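Local structure of RNA-dependent RNA Polymerase (Bombyx mori cytoplasmic polyhedrosis virus, 6TZ0) at residues S1132-V1137 with S1171-A1176; A1176-F1181 with G1205-V1210; A1018-E1023 with V1137-V1142. The protein catalyses RNA-templated RNA synthesis, making plus strands in transcription and probably minus strands in genome replication, as the polymerase of a double-stranded RNA virus. All blocks are in the same frame, centred on the assembly; numbering follows the deposited sequence.

Contact 1: S1132-V1137 with S1171-A1176; sequences SLYGNV and STQCRA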
loop_
_atom_site.group_PDB
_atom_site.type_symbol
_atom_site.label_atom_id
_atom_site.label_comp_id
_atom_site.label_asym_id
_atom_site.label_seq_id
_atom_site.Cartn_x
_atom_site.Cartn_y
_atom_site.Cartn_z
ATOM N N SER A 1132 -33.647 23.893 14.393
ATOM C CA SER A 1132 -34.631 24.971 14.464
ATOM C C SER A 1132 -35.136 25.180 15.888
ATOM O O SER A 1132 -35.515 26.297 16.256
ATOM C CB SER A 1132 -35.794 24.687 13.519
ATOM O OG SER A 1132 -36.513 23.539 13.929
ATOM N N LEU A 1133 -35.155 24.126 16.699
ATOM C CA LEU A 1133 -35.540 24.211 18.106
ATOM C C LEU A 1133 -34.331 23.855 18.957
ATOM O O LEU A 1133 -33.847 22.722 18.894
ATOM C CB LEU A 1133 -36.703 23.276 18.427
ATOM C CG LEU A 1133 -38.065 23.592 17.826
ATOM C CD1 LEU A 1133 -39.044 22.495 18.188
ATOM C CD2 LEU A 1133 -38.555 24.946 18.307
ATOM N N TYR A 1134 -33.877 24.817 19.769
ATOM C CA TYR A 1134 -32.741 24.667 20.691
ATOM C C TYR A 1134 -31.448 24.316 19.953
ATOM O O TYR A 1134 -30.774 23.341 20.281
ATOM C CB TYR A 1134 -33.022 23.644 21.799
ATOM C CG TYR A 1134 -34.174 24.019 22.697
ATOM C CD1 TYR A 1134 -34.028 24.997 23.676
ATOM C CD2 TYR A 1134 -35.404 23.381 22.580
ATOM C CE1 TYR A 1134 -35.080 25.343 24.503
ATOM C CE2 TYR A 1134 -36.464 23.719 23.406
ATOM C CZ TYR A 1134 -36.295 24.700 24.365
ATOM O OH TYR A 1134 -37.346 25.036 25.186
ATOM N N GLY A 1135 -31.113 25.110 18.943
ATOM C CA GLY A 1135 -29.839 25.044 18.269
ATOM C C GLY A 1135 -29.024 26.306 18.388
ATOM O O GLY A 1135 -28.020 26.451 17.685
ATOM N N ASN A 1136 -29.425 27.229 19.264
ATOM C CA ASN A 1136 -28.765 28.527 19.325
ATOM C C ASN A 1136 -27.462 28.468 20.115
ATOM O O ASN A 1136 -26.488 29.138 19.757
ATOM C CB ASN A 1136 -29.726 29.578 19.888
ATOM C CG ASN A 1136 -30.350 29.172 21.213
ATOM O OD1 ASN A 1136 -30.024 28.135 21.785
ATOM N ND2 ASN A 1136 -31.262 29.998 21.705
ATOM N N VAL A 1137 -27.412 27.683 21.186
ATOM C CA VAL A 1137 -26.155 27.542 21.913
ATOM C C VAL A 1137 -25.333 26.428 21.277
ATOM O O VAL A 1137 -25.875 25.449 20.749
ATOM C CB VAL A 1137 -26.396 27.301 23.417
ATOM C CG1 VAL A 1137 -27.159 28.464 24.029
ATOM C CG2 VAL A 1137 -27.120 26.011 23.670
ATOM N N SER A 1171 -33.114 25.807 30.788
ATOM C CA SER A 1171 -33.405 25.323 29.450
ATOM C C SER A 1171 -33.118 23.833 29.392
ATOM O O SER A 1171 -32.405 23.286 30.235
ATOM C CB SER A 1171 -32.594 26.068 28.390
ATOM O OG SER A 1171 -32.845 25.540 27.102
ATOM N N THR A 1172 -33.678 23.185 28.371
ATOM C CA THR A 1172 -33.534 21.745 28.194
ATOM C C THR A 1172 -32.124 21.329 27.806
ATOM O O THR A 1172 -31.789 20.146 27.922
ATOM C CB THR A 1172 -34.528 21.252 27.140
ATOM O OG1 THR A 1172 -34.450 19.826 27.034
ATOM C CG2 THR A 1172 -34.239 21.879 25.788
ATOM N N GLN A 1173 -31.292 22.267 27.365
ATOM C CA GLN A 1173 -29.918 21.997 26.979
ATOM C C GLN A 1173 -28.922 22.657 27.920
ATOM O O GLN A 1173 -27.793 22.944 27.521
ATOM C CB GLN A 1173 -29.708 22.446 25.538
ATOM C CG GLN A 1173 -30.128 23.872 25.301
ATOM C CD GLN A 1173 -30.109 24.228 23.839
ATOM O OE1 GLN A 1173 -29.698 23.429 23.002
ATOM N NE2 GLN A 1173 -30.557 25.435 23.518
ATOM N N CYS A 1174 -29.329 22.910 29.164
ATOM C CA CYS A 1174 -28.406 23.406 30.174
ATOM C C CYS A 1174 -27.586 22.292 30.796
ATOM O O CYS A 1174 -26.432 22.525 31.162
ATOM C CB CYS A 1174 -29.159 24.144 31.278
ATOM S SG CYS A 1174 -29.844 25.729 30.802
ATOM N N ARG A 1175 -28.155 21.091 30.911
ATOM C CA ARG A 1175 -27.525 20.026 31.687
ATOM C C ARG A 1175 -26.253 19.524 31.016
ATOM O O ARG A 1175 -25.185 19.487 31.643
ATOM C CB ARG A 1175 -28.524 18.888 31.897
ATOM C CG ARG A 1175 -28.047 17.765 32.803
ATOM C CD ARG A 1175 -29.171 16.775 33.066
ATOM N NE ARG A 1175 -28.779 15.715 33.990
ATOM C CZ ARG A 1175 -28.295 14.532 33.623
ATOM N NH1 ARG A 1175 -28.153 14.235 32.341
ATOM N NH2 ARG A 1175 -27.966 13.637 34.543
ATOM N N ALA A 1176 -26.339 19.188 29.730
ATOM C CA ALA A 1176 -25.178 18.744 28.970
ATOM C C ALA A 1176 -24.146 19.847 28.791
ATOM O O ALA A 1176 -22.941 19.574 28.810
ATOM C CB ALA A 1176 -25.627 18.235 27.606
#
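The methyl CG2 of T1172 sits over one face of the Y1134 ring, while NE2 of Q1173 lies at the ring's edge, close to its plane. The geometry fits a CH-pi contact: CG2 of T1172 is 3.5 Å from the centroid of the Y1134 ring and only 1° off its normal. T1172 belongs to a type I beta turn, S1171 to C1174, that leads into helix 1174-1188; its partner is the loop that follows helix 1118-1132. The turn is closed by the backbone bond from C1174 N to S1171 O, 3.3 Å. S1171 comes at the same ring obliquely, with OG 3.4 Å from CE1 of Y1134.

Q1173 makes the second group of contacts. Its CG lies between the backbone N and the carbonyl carbon (chi1 53°), and from there the chain runs extended, which drives the amide into the bend between Y1134 and V1137. The amide plane stands nearly perpendicular to the Y1134 ring. CG2 of V1137 meets the amide from the opposite direction, 3.5 Å from CD of Q1173, and the Q1173 side chain also touches D1075 and I1079 of helix 1074-1080. As modelled, OE1 of Q1173 approaches O of Y1134; both are acceptors, so which way round the amide is placed must be regarded as doubtful. The same reservation applies to the weak hydrogen bond from NE2 of Q1173 to OD1 of N1136, at 3.3 Å and bent to 123°. That oxygen also folds back on its own loop, where it accepts a second weak hydrogen bond from the backbone N of V1137, 2.7 Å from OD1 of N1136.

Contact 2: A1176-F1181 with G1205-V1210; sequences ALYNIF and GLIAYV
A pair of helices running roughly antiparallel, at the C-terminal end of the chain, brings helix 1174-1188 against helix 1204-1211, with L1177, Y1178 and F1181 facing L1206, I1207 and V1210. Strand 1196-1202 lies between the two helices in sequence. The axes of the short segments run at 141° to each other and come no closer than 13.9 Å, a separation too wide for backbones to meet; large, mainly apolar side chains span it instead.

L1206 is the branched piece in the middle. With CG anti to the backbone N (chi1 -168°), it reaches toward helix 1174-1188 and divides its two methyls between two aromatic rings: CD2 stands at the edge of the Y1178 ring, 4.3 Å from CE1, and CD1 meets F1181 obliquely, 4.2 Å from CE2. L1206 and F1181 approach from opposite directions.

On one flank of L1206, L1177 and V1210 slide past each other in opposite directions, with CD2 of L1177 4.2 Å from CG2 of V1210. On the Y1178 side, the tyrosine and I1207 cross at about a right angle. The Y1178 hydroxyl is also tied down: it is hydrogen-bonded to the carbonyl oxygen of Y1168, and the ring makes an edge-to-face pair with Y1169. M1200 and L1202 of strand 1196-1202 touch the same tyrosine, so the strand as well as the helix packs against it. Beside the hydroxyl, the apolar methyl CD1 of I1207 approaches Y1178 OH to 3.8 Å.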
loop_
_atom_site.group_PDB
_atom_site.type_symbol
_atom_site.label_atom_id
_atom_site.label_comp_id
_atom_site.label_asym_id
_atom_site.label_seq_id
_atom_site.Cartn_x
_atom_site.Cartn_y
_atom_site.Cartn_z
ATOM N N ALA A 1176 -26.339 19.188 29.730
ATOM C CA ALA A 1176 -25.178 18.744 28.970
ATOM C C ALA A 1176 -24.146 19.847 28.791
ATOM O O ALA A 1176 -22.941 19.574 28.810
ATOM C CB ALA A 1176 -25.627 18.235 27.606
ATOM N N LEU A 1177 -24.624 21.079 28.634
ATOM C CA LEU A 1177 -23.761 22.244 28.480
ATOM C C LEU A 1177 -22.920 22.487 29.726
ATOM O O LEU A 1177 -21.730 22.763 29.629
ATOM C CB LEU A 1177 -24.598 23.485 28.177
ATOM C CG LEU A 1177 -23.833 24.803 28.073
ATOM C CD1 LEU A 1177 -22.957 24.815 26.833
ATOM C CD2 LEU A 1177 -24.794 25.977 28.053
ATOM N N TYR A 1178 -23.536 22.370 30.899
ATOM C CA TYR A 1178 -22.807 22.553 32.149
ATOM C C TYR A 1178 -21.907 21.359 32.439
ATOM O O TYR A 1178 -20.846 21.520 33.056
ATOM C CB TYR A 1178 -23.784 22.762 33.304
ATOM C CG TYR A 1178 -24.675 23.983 33.213
ATOM C CD1 TYR A 1178 -24.357 25.058 32.394
ATOM C CD2 TYR A 1178 -25.870 24.035 33.921
ATOM C CE1 TYR A 1178 -25.190 26.155 32.303
ATOM C CE2 TYR A 1178 -26.708 25.124 33.833
ATOM C CZ TYR A 1178 -26.362 26.180 33.021
ATOM O OH TYR A 1178 -27.186 27.273 32.934
ATOM N N ASN A 1179 -22.309 20.163 31.993
ATOM C CA ASN A 1179 -21.436 18.996 32.099
ATOM C C ASN A 1179 -20.181 19.164 31.257
ATOM O O ASN A 1179 -19.090 18.769 31.674
ATOM C CB ASN A 1179 -22.179 17.732 31.673
ATOM C CG ASN A 1179 -23.216 17.303 32.672
ATOM O OD1 ASN A 1179 -23.012 17.412 33.875
ATOM N ND2 ASN A 1179 -24.327 16.782 32.180
ATOM N N ILE A 1180 -20.321 19.756 30.071
ATOM C CA ILE A 1180 -19.165 20.041 29.226
ATOM C C ILE A 1180 -18.268 21.090 29.870
ATOM O O ILE A 1180 -17.035 20.967 29.839
ATOM C CB ILE A 1180 -19.639 20.453 27.819
ATOM C CG1 ILE A 1180 -20.137 19.220 27.066
ATOM C CG2 ILE A 1180 -18.572 21.189 27.035
ATOM C CD1 ILE A 1180 -20.780 19.525 25.769
ATOM N N PHE A 1181 -18.876 22.123 30.476
ATOM C CA PHE A 1181 -18.125 23.135 31.227
ATOM C C PHE A 1181 -17.266 22.506 32.314
ATOM O O PHE A 1181 -16.044 22.722 32.367
ATOM C CB PHE A 1181 -19.074 24.141 31.879
ATOM C CG PHE A 1181 -19.695 25.119 30.934
ATOM C CD1 PHE A 1181 -19.298 25.201 29.613
ATOM C CD2 PHE A 1181 -20.651 26.001 31.400
ATOM C CE1 PHE A 1181 -19.872 26.119 28.769
ATOM C CE2 PHE A 1181 -21.219 26.924 30.566
ATOM C CZ PHE A 1181 -20.822 26.988 29.248
ATOM N N GLY A 1205 -25.381 37.261 31.908
ATOM C CA GLY A 1205 -25.435 37.264 30.462
ATOM C C GLY A 1205 -25.432 35.876 29.858
ATOM O O GLY A 1205 -26.043 35.659 28.812
ATOM N N LEU A 1206 -24.770 34.917 30.511
ATOM C CA LEU A 1206 -24.824 33.535 30.042
ATOM C C LEU A 1206 -26.224 32.961 30.206
ATOM O O LEU A 1206 -26.730 32.282 29.306
ATOM C CB LEU A 1206 -23.792 32.688 30.790
ATOM C CG LEU A 1206 -23.416 31.268 30.345
ATOM C CD1 LEU A 1206 -21.985 31.022 30.743
ATOM C CD2 LEU A 1206 -24.289 30.180 30.954
ATOM N N ILE A 1207 -26.867 33.243 31.344
ATOM C CA ILE A 1207 -28.243 32.811 31.575
ATOM C C ILE A 1207 -29.183 33.477 30.580
ATOM O O ILE A 1207 -30.081 32.833 30.022
ATOM C CB ILE A 1207 -28.651 33.116 33.028
ATOM C CG1 ILE A 1207 -27.672 32.471 34.007
ATOM C CG2 ILE A 1207 -30.053 32.625 33.311
ATOM C CD1 ILE A 1207 -27.590 30.976 33.888
ATOM N N ALA A 1208 -28.961 34.767 30.315
ATOM C CA ALA A 1208 -29.788 35.503 29.366
ATOM C C ALA A 1208 -29.582 35.021 27.938
ATOM O O ALA A 1208 -30.510 35.082 27.127
ATOM C CB ALA A 1208 -29.487 36.996 29.468
ATOM N N TYR A 1209 -28.383 34.545 27.612
ATOM C CA TYR A 1209 -28.144 34.010 26.281
ATOM C C TYR A 1209 -28.727 32.615 26.123
ATOM O O TYR A 1209 -29.170 32.254 25.029
ATOM C CB TYR A 1209 -26.644 33.990 25.980
ATOM C CG TYR A 1209 -26.329 33.535 24.578
ATOM C CD1 TYR A 1209 -26.508 34.390 23.499
ATOM C CD2 TYR A 1209 -25.872 32.248 24.329
ATOM C CE1 TYR A 1209 -26.240 33.978 22.215
ATOM C CE2 TYR A 1209 -25.599 31.827 23.044
ATOM C CZ TYR A 1209 -25.784 32.698 21.994
ATOM O OH TYR A 1209 -25.512 32.287 20.714
ATOM N N VAL A 1210 -28.730 31.818 27.190
ATOM C CA VAL A 1210 -29.275 30.470 27.079
ATOM C C VAL A 1210 -30.806 30.498 27.081
ATOM O O VAL A 1210 -31.447 29.720 26.362
ATOM C CB VAL A 1210 -28.682 29.579 28.187
ATOM C CG1 VAL A 1210 -29.332 28.230 28.220
ATOM C CG2 VAL A 1210 -27.210 29.369 27.928
#

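Contact 3: A1018-E1023 with V1137-V1142; sequences ALHLYE and VEYHYV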
loop_
_atom_site.group_PDB
_atom_site.type_symbol
_atom_site.label_atom_id
_atom_site.label_comp_id
_atom_site.label_asym_id
_atom_site.label_seq_id
_atom_site.Cartn_x
_atom_site.Cartn_y
_atom_site.Cartn_z
ATOM N N ALA A 1018 -20.598 34.758 25.185
ATOM C CA ALA A 1018 -20.942 34.902 26.592
ATOM C C ALA A 1018 -20.927 33.564 27.310
ATOM O O ALA A 1018 -20.898 33.536 28.543
ATOM C CB ALA A 1018 -22.317 35.551 26.738
ATOM N N LEU A 1019 -20.932 32.458 26.559
ATOM C CA LEU A 1019 -20.855 31.126 27.139
ATOM C C LEU A 1019 -19.492 30.816 27.736
ATOM O O LEU A 1019 -19.368 29.823 28.454
ATOM C CB LEU A 1019 -21.192 30.070 26.089
ATOM C CG LEU A 1019 -22.627 30.040 25.570
ATOM C CD1 LEU A 1019 -22.787 28.989 24.494
ATOM C CD2 LEU A 1019 -23.601 29.796 26.708
ATOM N N HIS A 1020 -18.467 31.620 27.459
ATOM C CA HIS A 1020 -17.186 31.403 28.114
ATOM C C HIS A 1020 -17.166 31.904 29.549
ATOM O O HIS A 1020 -16.235 31.573 30.284
ATOM C CB HIS A 1020 -16.046 32.081 27.350
ATOM C CG HIS A 1020 -15.848 31.561 25.962
ATOM N ND1 HIS A 1020 -16.361 32.196 24.854
ATOM C CD2 HIS A 1020 -15.226 30.451 25.502
ATOM C CE1 HIS A 1020 -16.043 31.515 23.770
ATOM N NE2 HIS A 1020 -15.356 30.449 24.135
ATOM N N LEU A 1021 -18.174 32.663 29.974
ATOM C CA LEU A 1021 -18.124 33.349 31.263
ATOM C C LEU A 1021 -18.671 32.440 32.363
ATOM O O LEU A 1021 -19.813 32.546 32.806
ATOM C CB LEU A 1021 -18.887 34.664 31.187
ATOM C CG LEU A 1021 -18.374 35.606 30.101
ATOM C CD1 LEU A 1021 -19.139 36.909 30.085
ATOM C CD2 LEU A 1021 -16.913 35.856 30.286
ATOM N N TYR A 1022 -17.812 31.526 32.806
ATOM C CA TYR A 1022 -18.141 30.607 33.881
ATOM C C TYR A 1022 -16.884 30.297 34.674
ATOM O O TYR A 1022 -15.788 30.220 34.119
ATOM C CB TYR A 1022 -18.787 29.320 33.344
ATOM C CG TYR A 1022 -17.941 28.483 32.415
ATOM C CD1 TYR A 1022 -17.945 28.708 31.052
ATOM C CD2 TYR A 1022 -17.177 27.435 32.898
ATOM C CE1 TYR A 1022 -17.186 27.939 30.200
ATOM C CE2 TYR A 1022 -16.414 26.667 32.060
ATOM C CZ TYR A 1022 -16.427 26.918 30.715
ATOM O OH TYR A 1022 -15.664 26.137 29.887
ATOM N N GLU A 1023 -17.048 30.116 35.982
ATOM C CA GLU A 1023 -15.928 29.818 36.860
ATOM C C GLU A 1023 -16.301 28.755 37.880
ATOM O O GLU A 1023 -17.456 28.346 38.000
ATOM C CB GLU A 1023 -15.404 31.071 37.565
ATOM C CG GLU A 1023 -14.405 31.823 36.727
ATOM C CD GLU A 1023 -13.117 31.031 36.569
ATOM O OE1 GLU A 1023 -12.721 30.342 37.535
ATOM O OE2 GLU A 1023 -12.511 31.068 35.480
ATOM N N VAL A 1137 -27.412 27.683 21.186
ATOM C CA VAL A 1137 -26.155 27.542 21.913
ATOM C C VAL A 1137 -25.333 26.428 21.277
ATOM O O VAL A 1137 -25.875 25.449 20.749
ATOM C CB VAL A 1137 -26.396 27.301 23.417
ATOM C CG1 VAL A 1137 -27.159 28.464 24.029
ATOM C CG2 VAL A 1137 -27.120 26.011 23.670
ATOM N N GLU A 1138 -24.015 26.604 21.289
ATOM C CA GLU A 1138 -23.074 25.676 20.676
ATOM C C GLU A 1138 -21.697 25.981 21.243
ATOM O O GLU A 1138 -21.414 27.123 21.611
ATOM C CB GLU A 1138 -23.089 25.785 19.145
ATOM C CG GLU A 1138 -22.682 27.144 18.604
ATOM C CD GLU A 1138 -22.840 27.247 17.102
ATOM O OE1 GLU A 1138 -23.311 26.267 16.483
ATOM O OE2 GLU A 1138 -22.489 28.307 16.542
ATOM N N TYR A 1139 -20.851 24.957 21.341
ATOM C CA TYR A 1139 -19.653 25.278 22.108
ATOM C C TYR A 1139 -18.341 24.915 21.419
ATOM O O TYR A 1139 -17.366 25.656 21.575
ATOM C CB TYR A 1139 -19.748 24.619 23.479
ATOM C CG TYR A 1139 -18.833 25.273 24.463
ATOM C CD1 TYR A 1139 -19.085 26.565 24.884
ATOM C CD2 TYR A 1139 -17.728 24.612 24.978
ATOM C CE1 TYR A 1139 -18.263 27.190 25.769
ATOM C CE2 TYR A 1139 -16.902 25.231 25.880
ATOM C CZ TYR A 1139 -17.174 26.522 26.269
ATOM O OH TYR A 1139 -16.361 27.152 27.164
ATOM N N HIS A 1140 -18.295 23.802 20.675
ATOM C CA HIS A 1140 -17.233 23.472 19.712
ATOM C C HIS A 1140 -15.849 23.338 20.362
ATOM O O HIS A 1140 -14.967 24.180 20.198
ATOM C CB HIS A 1140 -17.176 24.496 18.570
ATOM C CG HIS A 1140 -18.360 24.459 17.659
ATOM N ND1 HIS A 1140 -19.501 25.194 17.892
ATOM C CD2 HIS A 1140 -18.575 23.789 16.504
ATOM C CE1 HIS A 1140 -20.371 24.973 16.923
ATOM N NE2 HIS A 1140 -19.834 24.123 16.068
ATOM N N TYR A 1141 -15.684 22.269 21.129
ATOM C CA TYR A 1141 -14.356 21.864 21.570
ATOM C C TYR A 1141 -13.852 20.684 20.743
ATOM O O TYR A 1141 -14.619 20.000 20.065
ATOM C CB TYR A 1141 -14.353 21.513 23.060
ATOM C CG TYR A 1141 -15.226 20.341 23.464
ATOM C CD1 TYR A 1141 -16.561 20.524 23.790
ATOM C CD2 TYR A 1141 -14.703 19.062 23.560
ATOM C CE1 TYR A 1141 -17.346 19.463 24.173
ATOM C CE2 TYR A 1141 -15.481 18.000 23.943
ATOM C CZ TYR A 1141 -16.804 18.207 24.244
ATOM O OH TYR A 1141 -17.593 17.155 24.627
ATOM N N VAL A 1142 -12.537 20.458 20.799
ATOM C CA VAL A 1142 -11.875 19.378 20.068
ATOM C C VAL A 1142 -10.907 18.672 21.010
ATOM O O VAL A 1142 -10.010 19.311 21.570
ATOM C CB VAL A 1142 -11.120 19.885 18.823
ATOM C CG1 VAL A 1142 -10.328 18.765 18.194
ATOM C CG2 VAL A 1142 -12.064 20.464 17.787
#
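L1019 opens the contact by laying CD1 against the backbone of 1137-1142, 3.7 Å from O of E1138. The same CD1 lies 4.1 Å from the side-chain atom CB of V1137. On the Y1139 side, CB of L1019 is 4.1 Å from CE1 of Y1139. H1020 follows with an oblique aromatic pair: its ring centroid is 5.8 Å from that of Y1139, with the planes 44° apart. At L1021 the chain makes an inverse gamma turn, supported by the backbone bond from Y1022 N to H1020 O, and after this turn Y1022 faces Y1139. There the hydroxyl of Y1022 donates to that of Y1139, OH to OH 3.0 Å, the accepting oxygen lying at the edge of the Y1022 ring, near its plane. The two side chains come from opposite directions; Y1139 gets there because its CG points away from its own backbone N (chi1 -160°).

F1181 of helix 1174-1188 stacks on Y1022 and meets Y1139 edge-to-face, and R873 makes a cation-pi contact with Y1022. L1019 also packs on L1206 and V1210 of helix 1204-1211. At their far ends the two segments join sheets: strand 1022-1027 pairs with 1196-1202, and strand 1141-1142 with 867-868.

Overall arrangement
The three contacts form one cluster in the C-terminal region, their centres 31 to 37 Å from the centre of the chain and away from the metal- and nucleotide-binding residues. Contact 2 is central, about 9 Å from contact 1 and 7 Å from contact 3, centre to centre; contacts 1 and 3 are about 13 Å apart. Along the chain contacts 3 and 1 interlock, because their segments alternate and share V1137, whereas contact 2 closes last and shares A1176 and helix 1174-1188 with contact 1. F1181 and L1206 also pack against 1018-1023. Segments from 1018 to 1210 are thus drawn together around the chain's last two helices.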